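Local coordinates for osmotically inducible protein OsmC (Psychrobacter arcticus, PDB 2PN2) that probably reduces organic hydroperoxides during detoxification and osmotic-stress responses, at residues I44-P49 against F59-L64; S71-I76 against L132-A137; I79-M84 against K125-T130; E94-M99 against E108-I113. One frame throughout, in Å; residues are numbered along the deposited sequence.

Interaction 1 of 4, residues I44-P49 against F59-L64; sequences IITDAP and FSPTDL. With SO4 (sulfate ion), chain D.
Thr46 and Asp47, following Ile44 and Ile45 along the chain, press against the backbone of Phe59 and Ser60, and here the packing is tight. Phe59 O takes the N-H of Asp47 at 3.2 Å, the donor tilted 35° from the carbonyl plane, while the same oxygen lies 3.1 Å from Thr46 CA in a CA-H...O contact. A second such contact brings Ser60 CA to 3.2 Å from Asp47 O. On the inner side, chi1 of 70° puts Thr46 CG2 anti to the carbonyl carbon, crosswise on Leu64 CD2 at 3.7 Å and next to Ile44, while Thr46 OG1, between backbone N and carbonyl carbon, bonds Thr33 OG1. The other flank is looser: Ile45 turns its tip away, and a water makes only a weak bond to Phe59 N. Beyond Ser60, Pro49 CD comes no nearer to Ser60 CB than 4.3 Å, and a sulfate, probably from the crystallisation liquor, lies between Pro49 and Thr62. The ion is held by Thr62 N, by Thr62 OG1 and by Ser60 OG. Ser60 OG also accepts from Asp63 N, and Asp63 OD2 accepts from Ser60 N: the reciprocal capping box of a helix N-terminus, here with an anion beside it.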
loop_
_atom_site.group_PDB
_atom_site.type_symbol
_atom_site.label_atom_id
_atom_site.label_comp_id
_atom_site.label_asym_id
_atom_site.label_seq_id
_atom_site.Cartn_x
_atom_site.Cartn_y
_atom_site.Cartn_z
ATOM N N ILE A 44 6.349 -9.020 3.321
ATOM C CA ILE A 44 5.461 -8.824 2.161
ATOM C C ILE A 44 6.300 -8.831 0.881
ATOM O O ILE A 44 7.377 -8.241 0.855
ATOM C CB ILE A 44 4.698 -7.488 2.291
ATOM C CG1 ILE A 44 3.631 -7.641 3.376
ATOM C CG2 ILE A 44 4.058 -7.055 0.956
ATOM C CD1 ILE A 44 2.900 -6.428 3.671
ATOM N N ILE A 45 5.801 -9.476 -0.168
ATOM C CA ILE A 45 6.482 -9.583 -1.449
ATOM C C ILE A 45 5.683 -8.826 -2.494
ATOM O O ILE A 45 4.462 -8.783 -2.403
ATOM C CB ILE A 45 6.572 -11.065 -1.916
ATOM C CG1 ILE A 45 7.248 -11.971 -0.862
ATOM C CG2 ILE A 45 7.300 -11.198 -3.256
ATOM C CD1 ILE A 45 8.637 -11.554 -0.459
ATOM N N THR A 46 6.378 -8.202 -3.441
ATOM C CA THR A 46 5.730 -7.648 -4.634
ATOM C C THR A 46 6.413 -8.186 -5.882
ATOM O O THR A 46 7.590 -8.512 -5.851
ATOM C CB THR A 46 5.701 -6.091 -4.711
ATOM O OG1 THR A 46 7.017 -5.581 -4.930
ATOM C CG2 THR A 46 5.064 -5.465 -3.462
ATOM N N ASP A 47 5.637 -8.295 -6.960
ATOM C CA ASP A 47 6.103 -8.669 -8.276
ATOM C C ASP A 47 5.451 -7.737 -9.279
ATOM O O ASP A 47 4.305 -7.329 -9.088
ATOM C CB ASP A 47 5.646 -10.082 -8.662
ATOM C CG ASP A 47 6.457 -11.191 -8.033
ATOM O OD1 ASP A 47 7.640 -11.017 -7.691
ATOM O OD2 ASP A 47 5.908 -12.304 -7.961
ATOM N N ALA A 48 6.172 -7.432 -10.349
ATOM C CA ALA A 48 5.600 -6.699 -11.479
ATOM C C ALA A 48 4.696 -7.700 -12.234
ATOM O O ALA A 48 4.949 -8.915 -12.195
ATOM C CB ALA A 48 6.678 -6.177 -12.395
ATOM N N PRO A 49 3.612 -7.216 -12.882
ATOM C CA PRO A 49 2.804 -8.168 -13.681
ATOM C C PRO A 49 3.580 -8.788 -14.859
ATOM O O PRO A 49 4.617 -8.248 -15.272
ATOM C CB PRO A 49 1.639 -7.307 -14.199
ATOM C CG PRO A 49 1.610 -6.091 -13.292
ATOM C CD PRO A 49 3.032 -5.856 -12.891
ATOM N N PHE A 59 1.309 -9.696 -5.027
ATOM C CA PHE A 59 0.680 -8.374 -5.241
ATOM C C PHE A 59 1.661 -7.470 -5.993
ATOM O O PHE A 59 2.849 -7.527 -5.694
ATOM C CB PHE A 59 0.480 -7.639 -3.903
ATOM C CG PHE A 59 -0.662 -8.109 -3.063
ATOM C CD1 PHE A 59 -0.526 -9.204 -2.212
ATOM C CD2 PHE A 59 -1.843 -7.357 -2.997
ATOM C CE1 PHE A 59 -1.572 -9.603 -1.390
ATOM C CE2 PHE A 59 -2.895 -7.752 -2.160
ATOM C CZ PHE A 59 -2.771 -8.879 -1.377
ATOM N N SER A 60 1.201 -6.678 -6.969
ATOM C CA SER A 60 2.042 -5.635 -7.563
ATOM C C SER A 60 2.075 -4.450 -6.582
ATOM O O SER A 60 1.248 -4.394 -5.679
ATOM C CB SER A 60 1.503 -5.160 -8.915
ATOM O OG SER A 60 0.328 -4.398 -8.727
ATOM N N PRO A 61 3.058 -3.523 -6.709
ATOM C CA PRO A 61 3.046 -2.339 -5.833
ATOM C C PRO A 61 1.735 -1.528 -5.903
ATOM O O PRO A 61 1.209 -1.178 -4.861
ATOM C CB PRO A 61 4.283 -1.549 -6.294
ATOM C CG PRO A 61 5.187 -2.605 -6.823
ATOM C CD PRO A 61 4.274 -3.546 -7.545
ATOM N N THR A 62 1.153 -1.288 -7.081
ATOM C CA THR A 62 -0.165 -0.569 -7.110
ATOM C C THR A 62 -1.314 -1.439 -6.528
ATOM O O THR A 62 -2.233 -0.888 -5.870
ATOM C CB THR A 62 -0.529 -0.001 -8.499
ATOM O OG1 THR A 62 -0.708 -1.055 -9.432
ATOM C CG2 THR A 62 0.573 0.911 -8.990
ATOM N N ASP A 63 -1.262 -2.761 -6.715
ATOM C CA ASP A 63 -2.235 -3.670 -6.044
ATOM C C ASP A 63 -2.132 -3.481 -4.536
ATOM O O ASP A 63 -3.133 -3.417 -3.837
ATOM C CB ASP A 63 -1.991 -5.166 -6.324
ATOM C CG ASP A 63 -2.244 -5.568 -7.744
ATOM O OD1 ASP A 63 -2.979 -4.857 -8.468
ATOM O OD2 ASP A 63 -1.667 -6.607 -8.139
ATOM N N LEU A 64 -0.900 -3.372 -4.049
ATOM C CA LEU A 64 -0.646 -3.178 -2.619
ATOM C C LEU A 64 -1.269 -1.864 -2.120
ATOM O O LEU A 64 -1.904 -1.842 -1.060
ATOM C CB LEU A 64 0.867 -3.237 -2.359
ATOM C CG LEU A 64 1.380 -3.642 -0.994
ATOM C CD1 LEU A 64 0.888 -5.051 -0.690
ATOM C CD2 LEU A 64 2.906 -3.613 -1.038
HETATM S S SO4 D . 1.863 -1.808 -11.134
HETATM O O1 SO4 D . 0.702 -2.699 -11.068
HETATM O O2 SO4 D . 2.475 -1.656 -9.808
HETATM O O3 SO4 D . 2.834 -2.425 -12.032
HETATM O O4 SO4 D . 1.462 -0.508 -11.663
HETATM O O HOH W 1 2.633 -10.450 -1.919
#

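Interaction 2 of 4, residues S71-I76 against L132-A137; sequences SCMLTI and LTCPVA
Cys72 enters the contact CB first: this carbon lies 3.6 Å from Val136 CG2 and equally near the sulfur of Cys134. With SG anti to the backbone N (chi1 -172°), the sulfur leaves helix 61-83 and points into the turn made by Cys134, Pro135 and Val136. Its SG meets Cys134 SG at 3.1 Å, closely packed but well beyond disulfide length, and Pro135 CD at 3.5 Å. At the tip, Val136 N donates to Cys72 SG over 3.4 Å in an almost straight bond (173°). A pair of neighbouring cysteines is characteristic of OsmC/Ohr peroxidases, in which one attacks the hydroperoxide and the second resolves it as a disulfide; the pair here, on helix 61-83 and in the loop after helix 121-132, is consistent with that redox centre. Were Cys72 replaced by alanine, Val136 N would probably lose its sulfur acceptor and a gap would open beside Cys134. Pro61 of the second subunit also packs on Cys72, placing the sulfur near the dimer interface. Around Cys134 the helix adds apolar cover: Ile76 CG2 sits 3.6 Å from Cys134 CB, and Met73 CG lies 3.8 Å from Cys134 SG. Farther along, Met73 CE (selenomethionine) touches Leu132 CD2 at 4.2 Å.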
loop_
_atom_site.group_PDB
_atom_site.type_symbol
_atom_site.label_atom_id
_atom_site.label_comp_id
_atom_site.label_asym_id
_atom_site.label_seq_id
_atom_site.Cartn_x
_atom_site.Cartn_y
_atom_site.Cartn_z
ATOM N N SER A 71 -7.915 -2.276 3.534
ATOM C CA SER A 71 -7.478 -2.673 4.894
ATOM C C SER A 71 -7.682 -1.563 5.913
ATOM O O SER A 71 -8.144 -1.818 7.031
ATOM C CB SER A 71 -6.013 -3.086 4.912
ATOM O OG SER A 71 -5.899 -4.354 4.329
ATOM N N CYS A 72 -7.360 -0.340 5.509
ATOM C CA CYS A 72 -7.520 0.825 6.360
ATOM C C CYS A 72 -8.998 1.054 6.705
ATOM O O CYS A 72 -9.338 1.294 7.873
ATOM C CB CYS A 72 -6.929 2.055 5.682
ATOM S SG CYS A 72 -6.890 3.460 6.740
HETATM N N MSE A 73 -9.856 0.925 5.692
HETATM C CA MSE A 73 -11.313 1.078 5.844
HETATM C C MSE A 73 -11.918 0.059 6.814
HETATM O O MSE A 73 -12.684 0.444 7.700
HETATM C CB MSE A 73 -12.012 0.976 4.494
HETATM C CG MSE A 73 -11.802 2.186 3.655
HETATM SE SE MSE A 73 -12.787 2.118 1.971
HETATM C CE MSE A 73 -12.239 3.843 1.296
ATOM N N LEU A 74 -11.553 -1.221 6.643
ATOM C CA LEU A 74 -12.008 -2.278 7.542
ATOM C C LEU A 74 -11.499 -2.065 8.973
ATOM O O LEU A 74 -12.224 -2.334 9.926
ATOM C CB LEU A 74 -11.619 -3.672 7.038
ATOM C CG LEU A 74 -12.285 -4.229 5.772
ATOM C CD1 LEU A 74 -11.741 -5.617 5.503
ATOM C CD2 LEU A 74 -13.807 -4.278 5.904
ATOM N N THR A 75 -10.268 -1.557 9.110
ATOM C CA THR A 75 -9.644 -1.327 10.426
ATOM C C THR A 75 -10.372 -0.209 11.180
ATOM O O THR A 75 -10.724 -0.388 12.356
ATOM C CB THR A 75 -8.138 -1.025 10.285
ATOM O OG1 THR A 75 -7.505 -2.113 9.586
ATOM C CG2 THR A 75 -7.471 -0.830 11.657
ATOM N N ILE A 76 -10.607 0.921 10.511
ATOM C CA ILE A 76 -11.324 2.057 11.130
ATOM C C ILE A 76 -12.801 1.701 11.384
ATOM O O ILE A 76 -13.362 2.163 12.384
ATOM C CB ILE A 76 -11.147 3.394 10.350
ATOM C CG1 ILE A 76 -11.478 4.582 11.255
ATOM C CG2 ILE A 76 -11.963 3.404 9.065
ATOM C CD1 ILE A 76 -11.329 5.938 10.595
ATOM N N LEU A 132 -14.607 6.332 4.525
ATOM C CA LEU A 132 -14.137 7.416 3.635
ATOM C C LEU A 132 -13.189 8.439 4.295
ATOM O O LEU A 132 -12.471 9.134 3.583
ATOM C CB LEU A 132 -15.320 8.132 2.950
ATOM C CG LEU A 132 -16.129 7.335 1.906
ATOM C CD1 LEU A 132 -17.203 8.232 1.251
ATOM C CD2 LEU A 132 -15.228 6.776 0.831
ATOM N N THR A 133 -13.183 8.522 5.627
ATOM C CA THR A 133 -12.290 9.443 6.359
ATOM C C THR A 133 -10.981 8.799 6.842
ATOM O O THR A 133 -10.177 9.491 7.488
ATOM C CB THR A 133 -13.008 10.077 7.624
ATOM O OG1 THR A 133 -13.092 9.128 8.707
ATOM C CG2 THR A 133 -14.385 10.607 7.266
ATOM N N CYS A 134 -10.737 7.522 6.508
ATOM C CA CYS A 134 -9.616 6.782 7.094
ATOM C C CYS A 134 -8.264 7.280 6.595
ATOM O O CYS A 134 -8.200 7.904 5.533
ATOM C CB CYS A 134 -9.766 5.273 6.877
ATOM S SG CYS A 134 -9.348 4.677 5.248
ATOM N N PRO A 135 -7.194 7.040 7.368
ATOM C CA PRO A 135 -5.895 7.598 6.969
ATOM C C PRO A 135 -5.399 7.345 5.547
ATOM O O PRO A 135 -4.912 8.287 4.931
ATOM C CB PRO A 135 -4.942 7.033 8.025
ATOM C CG PRO A 135 -5.803 6.935 9.228
ATOM C CD PRO A 135 -7.079 6.373 8.682
ATOM N N VAL A 136 -5.557 6.121 5.035
ATOM C CA VAL A 136 -5.163 5.810 3.651
ATOM C C VAL A 136 -6.087 6.545 2.665
ATOM O O VAL A 136 -5.601 7.044 1.632
ATOM C CB VAL A 136 -5.102 4.297 3.361
ATOM C CG1 VAL A 136 -4.764 4.028 1.874
ATOM C CG2 VAL A 136 -4.079 3.650 4.262
ATOM N N ALA A 137 -7.384 6.685 2.985
ATOM C CA ALA A 137 -8.295 7.447 2.087
ATOM C C ALA A 137 -7.787 8.891 1.878
ATOM O O ALA A 137 -7.832 9.420 0.758
ATOM C CB ALA A 137 -9.747 7.458 2.604
#

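Interaction 3 of 4, residues I79-M84 against K125-T130; sequences IKARDM and KIFYNT
Lys80 turns its charged end onto a hydrocarbon: NZ lies only 3.2 Å from the methyl CG2 of Ile126, a tight and unexpected approach for an ammonium group, whose exact placement at this partly exposed edge may be doubtful. Bends at chi2 (84°) and chi4 fold the lysine chain, which crosses Ile126 at about a right angle, with CG 3.7 Å from the same CG2. The lysine then skirts Thr130, whose hydroxyl OG1 stands 3.9 Å from Lys80 CD but spends its proton on Ile126 O, one turn back in its own helix. The two helix segments run roughly antiparallel, at 146°, with axes 10.7 Å apart, and Phe127 spans much of that separation. Lys80 CB meets the edge of its ring near CE1, while Ala81 CB touches CZ at 4.0 Å. Selenomethionine Met84, just past the helix end, approaches the ring obliquely, SE 5.4 Å from the ring centroid, and reaches tip to tip with Ile126, CE to CD1 4.0 Å. Phe127 is buried, meeting the ring of Phe115 and packing on Ile77 of helix 61-83. The arrangement is a Met-aromatic contact within antiparallel helix packing, joining the C-terminal end of the long helix 61-83 to helix 121-132 in the OsmC alpha/beta fold.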
loop_
_atom_site.group_PDB
_atom_site.type_symbol
_atom_site.label_atom_id
_atom_site.label_comp_id
_atom_site.label_asym_id
_atom_site.label_seq_id
_atom_site.Cartn_x
_atom_site.Cartn_y
_atom_site.Cartn_z
ATOM N N ILE A 79 -12.768 -0.321 14.635
ATOM C CA ILE A 79 -12.696 0.569 15.806
ATOM C C ILE A 79 -14.098 1.062 16.154
ATOM O O ILE A 79 -14.483 1.054 17.320
ATOM C CB ILE A 79 -11.774 1.797 15.541
ATOM C CG1 ILE A 79 -10.314 1.348 15.420
ATOM C CG2 ILE A 79 -11.919 2.846 16.644
ATOM C CD1 ILE A 79 -9.322 2.486 15.152
ATOM N N LYS A 80 -14.850 1.463 15.131
ATOM C CA LYS A 80 -16.220 1.963 15.300
ATOM C C LYS A 80 -17.148 0.840 15.750
ATOM O O LYS A 80 -17.975 1.054 16.636
ATOM C CB LYS A 80 -16.768 2.616 14.020
ATOM C CG LYS A 80 -17.826 3.681 14.342
ATOM C CD LYS A 80 -17.150 5.027 14.666
ATOM C CE LYS A 80 -17.962 5.889 15.600
ATOM N NZ LYS A 80 -19.357 6.087 15.162
ATOM N N ALA A 81 -16.996 -0.344 15.149
ATOM C CA ALA A 81 -17.777 -1.548 15.543
ATOM C C ALA A 81 -17.473 -1.994 16.958
ATOM O O ALA A 81 -18.367 -2.517 17.629
ATOM C CB ALA A 81 -17.548 -2.711 14.568
ATOM N N ARG A 82 -16.219 -1.812 17.398
ATOM C CA ARG A 82 -15.817 -2.159 18.766
ATOM C C ARG A 82 -16.490 -1.199 19.738
ATOM O O ARG A 82 -17.019 -1.635 20.763
ATOM C CB ARG A 82 -14.294 -2.130 18.949
ATOM C CG ARG A 82 -13.813 -2.490 20.360
ATOM C CD ARG A 82 -12.313 -2.413 20.468
ATOM N NE ARG A 82 -11.651 -3.463 19.695
ATOM C CZ ARG A 82 -10.334 -3.568 19.497
ATOM N NH1 ARG A 82 -9.474 -2.677 19.991
ATOM N NH2 ARG A 82 -9.868 -4.584 18.782
ATOM N N ASP A 83 -16.457 0.099 19.420
ATOM C CA ASP A 83 -17.100 1.122 20.261
ATOM C C ASP A 83 -18.617 0.936 20.349
ATOM O O ASP A 83 -19.201 1.209 21.382
ATOM C CB ASP A 83 -16.830 2.539 19.747
ATOM C CG ASP A 83 -15.385 2.986 19.908
ATOM O OD1 ASP A 83 -14.647 2.433 20.747
ATOM O OD2 ASP A 83 -14.997 3.935 19.188
HETATM N N MSE A 84 -19.232 0.491 19.258
HETATM C CA MSE A 84 -20.672 0.216 19.211
HETATM C C MSE A 84 -21.051 -1.211 19.647
HETATM O O MSE A 84 -22.240 -1.543 19.661
HETATM C CB MSE A 84 -21.194 0.502 17.801
HETATM C CG MSE A 84 -20.985 1.951 17.385
HETATM SE SE MSE A 84 -21.508 2.299 15.572
HETATM C CE MSE A 84 -23.398 2.138 15.925
ATOM N N LYS A 125 -24.407 3.644 7.351
ATOM C CA LYS A 125 -24.018 5.028 7.081
ATOM C C LYS A 125 -22.837 5.471 7.940
ATOM O O LYS A 125 -21.942 6.130 7.423
ATOM C CB LYS A 125 -25.214 5.980 7.249
ATOM C CG LYS A 125 -24.896 7.441 6.954
ATOM N N ILE A 126 -22.835 5.106 9.227
ATOM C CA ILE A 126 -21.694 5.388 10.129
ATOM C C ILE A 126 -20.447 4.711 9.557
ATOM O O ILE A 126 -19.413 5.375 9.338
ATOM C CB ILE A 126 -21.977 4.949 11.601
ATOM C CG1 ILE A 126 -23.016 5.892 12.229
ATOM C CG2 ILE A 126 -20.679 4.971 12.457
ATOM C CD1 ILE A 126 -23.714 5.377 13.564
ATOM N N PHE A 127 -20.565 3.412 9.257
ATOM C CA PHE A 127 -19.435 2.656 8.697
ATOM C C PHE A 127 -18.992 3.170 7.341
ATOM O O PHE A 127 -17.788 3.227 7.061
ATOM C CB PHE A 127 -19.715 1.149 8.591
ATOM C CG PHE A 127 -19.950 0.446 9.900
ATOM C CD1 PHE A 127 -19.455 0.924 11.129
ATOM C CD2 PHE A 127 -20.554 -0.810 9.880
ATOM C CE1 PHE A 127 -19.648 0.205 12.308
ATOM C CE2 PHE A 127 -20.747 -1.538 11.051
ATOM C CZ PHE A 127 -20.303 -1.027 12.273
ATOM N N TYR A 128 -19.951 3.559 6.507
ATOM C CA TYR A 128 -19.620 4.140 5.209
ATOM C C TYR A 128 -18.791 5.420 5.371
ATOM O O TYR A 128 -17.704 5.555 4.792
ATOM C CB TYR A 128 -20.896 4.456 4.433
ATOM C CG TYR A 128 -20.631 5.017 3.069
ATOM C CD1 TYR A 128 -20.267 4.181 2.026
ATOM C CD2 TYR A 128 -20.724 6.395 2.819
ATOM C CE1 TYR A 128 -20.002 4.697 0.750
ATOM C CE2 TYR A 128 -20.466 6.923 1.533
ATOM C CZ TYR A 128 -20.107 6.059 0.507
ATOM O OH TYR A 128 -19.847 6.545 -0.768
ATOM N N ASN A 129 -19.328 6.338 6.166
ATOM C CA ASN A 129 -18.684 7.630 6.421
ATOM C C ASN A 129 -17.336 7.519 7.120
ATOM O O ASN A 129 -16.403 8.226 6.738
ATOM C CB ASN A 129 -19.603 8.560 7.217
ATOM C CG ASN A 129 -20.889 8.933 6.455
ATOM O OD1 ASN A 129 -20.954 8.862 5.234
ATOM N ND2 ASN A 129 -21.907 9.345 7.197
ATOM N N THR A 130 -17.235 6.634 8.121
ATOM C CA THR A 130 -15.964 6.412 8.837
ATOM C C THR A 130 -14.893 5.885 7.875
ATOM O O THR A 130 -13.760 6.348 7.918
ATOM C CB THR A 130 -16.097 5.450 10.039
ATOM O OG1 THR A 130 -17.239 5.802 10.819
ATOM C CG2 THR A 130 -14.872 5.534 10.922
#

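Interaction 4 of 4, residues E94-M99 against E108-I113; sequences EVTKVM and EVHIAI. With SO4 (sulfate ion), chain D.
His110, the cross-strand partner of Thr96, makes the shortest polar bond within these two strands: its NE2 donates to Glu108 OE1 over 2.6 Å. The carboxylate oxygen lies in the imidazole plane and uses its anti lone pair. The setting is an antiparallel beta hairpin, strands 92-100 and 105-114, whose segments run at 165° to each other. Three hydrogen-bonded pairs, Glu94 with Ala112, Thr96 with His110 and Val98 with Glu108, alternate with two non-hydrogen-bonded ones. The central pair is the most nearly linear at its carbonyls, Thr96 N reaching His110 O at 2.8 Å with the donor in the carbonyl plane; at the Val98 pair the bond from Glu108 N to Val98 O stretches to 3.2 Å. Glu108 and Val98 lie side by side, CB to CB 3.8 Å, and Val98 CG2 packs against both Glu108 OE1 and His110 CE1, beside the bond that joins the two side chains. A leucine at Glu108 would probably leave His110 NE2 without its acceptor and the imidazole less restrained in its rotation. The other face carries Val95 and Val109, their CG1 methyls 4.0 Å apart, with Val95 resting on Ala66 and Ala70 of helix 61-83. Along its outer side, strand 92-100 pairs with a strand of the second subunit, so the sheet continues across the dimer. Lys97, on the Val95 face, places CG between its backbone N and carbonyl carbon (chi1 73°) and extends away from the hairpin; NZ makes a hydrogen bond to Thr62 OG1 and a salt bridge to Asp63 OD1, and reaches sulfate O1 weakly, at 3.3 Å.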
loop_
_atom_site.group_PDB
_atom_site.type_symbol
_atom_site.label_atom_id
_atom_site.label_comp_id
_atom_site.label_asym_id
_atom_site.label_seq_id
_atom_site.Cartn_x
_atom_site.Cartn_y
_atom_site.Cartn_z
ATOM N N GLU A 94 -13.889 -6.782 -1.347
ATOM C CA GLU A 94 -13.355 -7.105 -2.693
ATOM C C GLU A 94 -12.846 -5.805 -3.296
ATOM O O GLU A 94 -13.598 -4.834 -3.396
ATOM C CB GLU A 94 -14.399 -7.711 -3.634
ATOM C CG GLU A 94 -14.679 -9.145 -3.340
ATOM C CD GLU A 94 -15.867 -9.731 -4.085
ATOM O OE1 GLU A 94 -16.443 -9.065 -4.977
ATOM O OE2 GLU A 94 -16.229 -10.882 -3.763
ATOM N N VAL A 95 -11.580 -5.806 -3.699
ATOM C CA VAL A 95 -10.899 -4.614 -4.174
ATOM C C VAL A 95 -10.687 -4.760 -5.657
ATOM O O VAL A 95 -10.185 -5.791 -6.126
ATOM C CB VAL A 95 -9.526 -4.422 -3.486
ATOM C CG1 VAL A 95 -8.849 -3.098 -3.976
ATOM C CG2 VAL A 95 -9.659 -4.408 -1.949
ATOM N N THR A 96 -11.107 -3.743 -6.398
ATOM C CA THR A 96 -10.929 -3.702 -7.845
ATOM C C THR A 96 -10.222 -2.387 -8.117
ATOM O O THR A 96 -10.594 -1.379 -7.540
ATOM C CB THR A 96 -12.316 -3.788 -8.560
ATOM O OG1 THR A 96 -12.877 -5.099 -8.365
ATOM C CG2 THR A 96 -12.188 -3.538 -10.043
ATOM N N LYS A 97 -9.191 -2.387 -8.959
ATOM C CA LYS A 97 -8.500 -1.137 -9.290
ATOM C C LYS A 97 -8.662 -0.842 -10.762
ATOM O O LYS A 97 -8.757 -1.772 -11.573
ATOM C CB LYS A 97 -7.011 -1.163 -8.897
ATOM C CG LYS A 97 -6.119 -2.032 -9.765
ATOM C CD LYS A 97 -4.644 -1.860 -9.453
ATOM C CE LYS A 97 -3.856 -2.622 -10.508
ATOM N NZ LYS A 97 -2.441 -2.737 -10.140
ATOM N N VAL A 98 -8.700 0.451 -11.087
ATOM C CA VAL A 98 -8.691 0.924 -12.461
ATOM C C VAL A 98 -7.441 1.805 -12.573
ATOM O O VAL A 98 -7.134 2.605 -11.660
ATOM C CB VAL A 98 -9.947 1.736 -12.835
ATOM C CG1 VAL A 98 -9.914 2.141 -14.343
ATOM C CG2 VAL A 98 -11.216 0.922 -12.532
HETATM N N MSE A 99 -6.717 1.629 -13.676
HETATM C CA MSE A 99 -5.532 2.422 -13.978
HETATM C C MSE A 99 -5.862 3.394 -15.096
HETATM O O MSE A 99 -6.779 3.146 -15.888
HETATM C CB MSE A 99 -4.363 1.528 -14.428
HETATM C CG MSE A 99 -3.981 0.401 -13.461
HETATM SE SE MSE A 99 -3.443 1.012 -11.711
HETATM C CE MSE A 99 -1.709 1.751 -12.064
ATOM N N GLU A 108 -9.050 4.690 -10.122
ATOM C CA GLU A 108 -10.191 4.319 -9.292
ATOM C C GLU A 108 -9.854 3.107 -8.434
ATOM O O GLU A 108 -9.044 2.253 -8.843
ATOM C CB GLU A 108 -11.444 4.002 -10.145
ATOM C CG GLU A 108 -11.729 4.961 -11.308
ATOM C CD GLU A 108 -13.008 4.635 -12.086
ATOM O OE1 GLU A 108 -13.815 3.791 -11.647
ATOM O OE2 GLU A 108 -13.205 5.258 -13.141
ATOM N N VAL A 109 -10.428 3.068 -7.231
ATOM C CA VAL A 109 -10.359 1.878 -6.376
ATOM C C VAL A 109 -11.783 1.589 -5.946
ATOM O O VAL A 109 -12.420 2.436 -5.270
ATOM C CB VAL A 109 -9.458 2.048 -5.148
ATOM C CG1 VAL A 109 -9.505 0.787 -4.299
ATOM C CG2 VAL A 109 -8.021 2.363 -5.552
ATOM N N HIS A 110 -12.304 0.432 -6.349
ATOM C CA HIS A 110 -13.670 0.029 -5.974
ATOM C C HIS A 110 -13.545 -0.994 -4.868
ATOM O O HIS A 110 -12.800 -1.977 -5.019
ATOM C CB HIS A 110 -14.482 -0.537 -7.145
ATOM C CG HIS A 110 -14.483 0.323 -8.370
ATOM N ND1 HIS A 110 -14.822 -0.168 -9.610
ATOM C CD2 HIS A 110 -14.117 1.615 -8.564
ATOM C CE1 HIS A 110 -14.725 0.800 -10.506
ATOM N NE2 HIS A 110 -14.287 1.888 -9.899
ATOM N N ILE A 111 -14.241 -0.754 -3.757
ATOM C CA ILE A 111 -14.206 -1.614 -2.575
ATOM C C ILE A 111 -15.641 -2.036 -2.297
ATOM O O ILE A 111 -16.474 -1.191 -2.010
ATOM C CB ILE A 111 -13.607 -0.892 -1.333
ATOM C CG1 ILE A 111 -12.242 -0.263 -1.640
ATOM C CG2 ILE A 111 -13.512 -1.840 -0.118
ATOM C CD1 ILE A 111 -12.331 1.121 -2.244
ATOM N N ALA A 112 -15.934 -3.327 -2.462
ATOM C CA ALA A 112 -17.258 -3.889 -2.188
ATOM C C ALA A 112 -17.160 -4.570 -0.825
ATOM O O ALA A 112 -16.500 -5.612 -0.697
ATOM C CB ALA A 112 -17.662 -4.895 -3.268
ATOM N N ILE A 113 -17.831 -3.997 0.177
ATOM C CA ILE A 113 -17.781 -4.523 1.554
ATOM C C ILE A 113 -19.025 -5.374 1.874
ATOM O O ILE A 113 -20.145 -4.910 1.719
ATOM C CB ILE A 113 -17.622 -3.404 2.599
ATOM C CG1 ILE A 113 -16.412 -2.505 2.277
ATOM C CG2 ILE A 113 -17.493 -4.014 4.002
ATOM C CD1 ILE A 113 -16.142 -1.424 3.324
HETATM S S SO4 D . 1.863 -1.808 -11.134
HETATM O O1 SO4 D . 0.702 -2.699 -11.068
HETATM O O2 SO4 D . 2.475 -1.656 -9.808
HETATM O O3 SO4 D . 2.834 -2.425 -12.032
HETATM O O4 SO4 D . 1.462 -0.508 -11.663
#

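Helix 61-83 threads interactions 1, 2 and 3, from its capped start to its far end; interactions 1 and 3 lie on opposite sides of the chain's centre, with centres 30 Å apart. Interaction 4 lies inside the chain loops closed by interactions 2 and 3. It joins interaction 1 through Lys97, whose NZ meets Asp63 OD1 at 2.8 Å, and both border the same sulfate, which Arg104 also binds. Interactions 2 and 3 touch where Ile76 CG1 meets Thr130 CG2 at 3.5 Å. The probable redox centre is interaction 2; the side chain of Pro135 lies about 4 Å from a bound sulfate, probably from the crystallisation liquor, and Pro61 and Thr62 of the second subunit pack on Cys72 and Pro135.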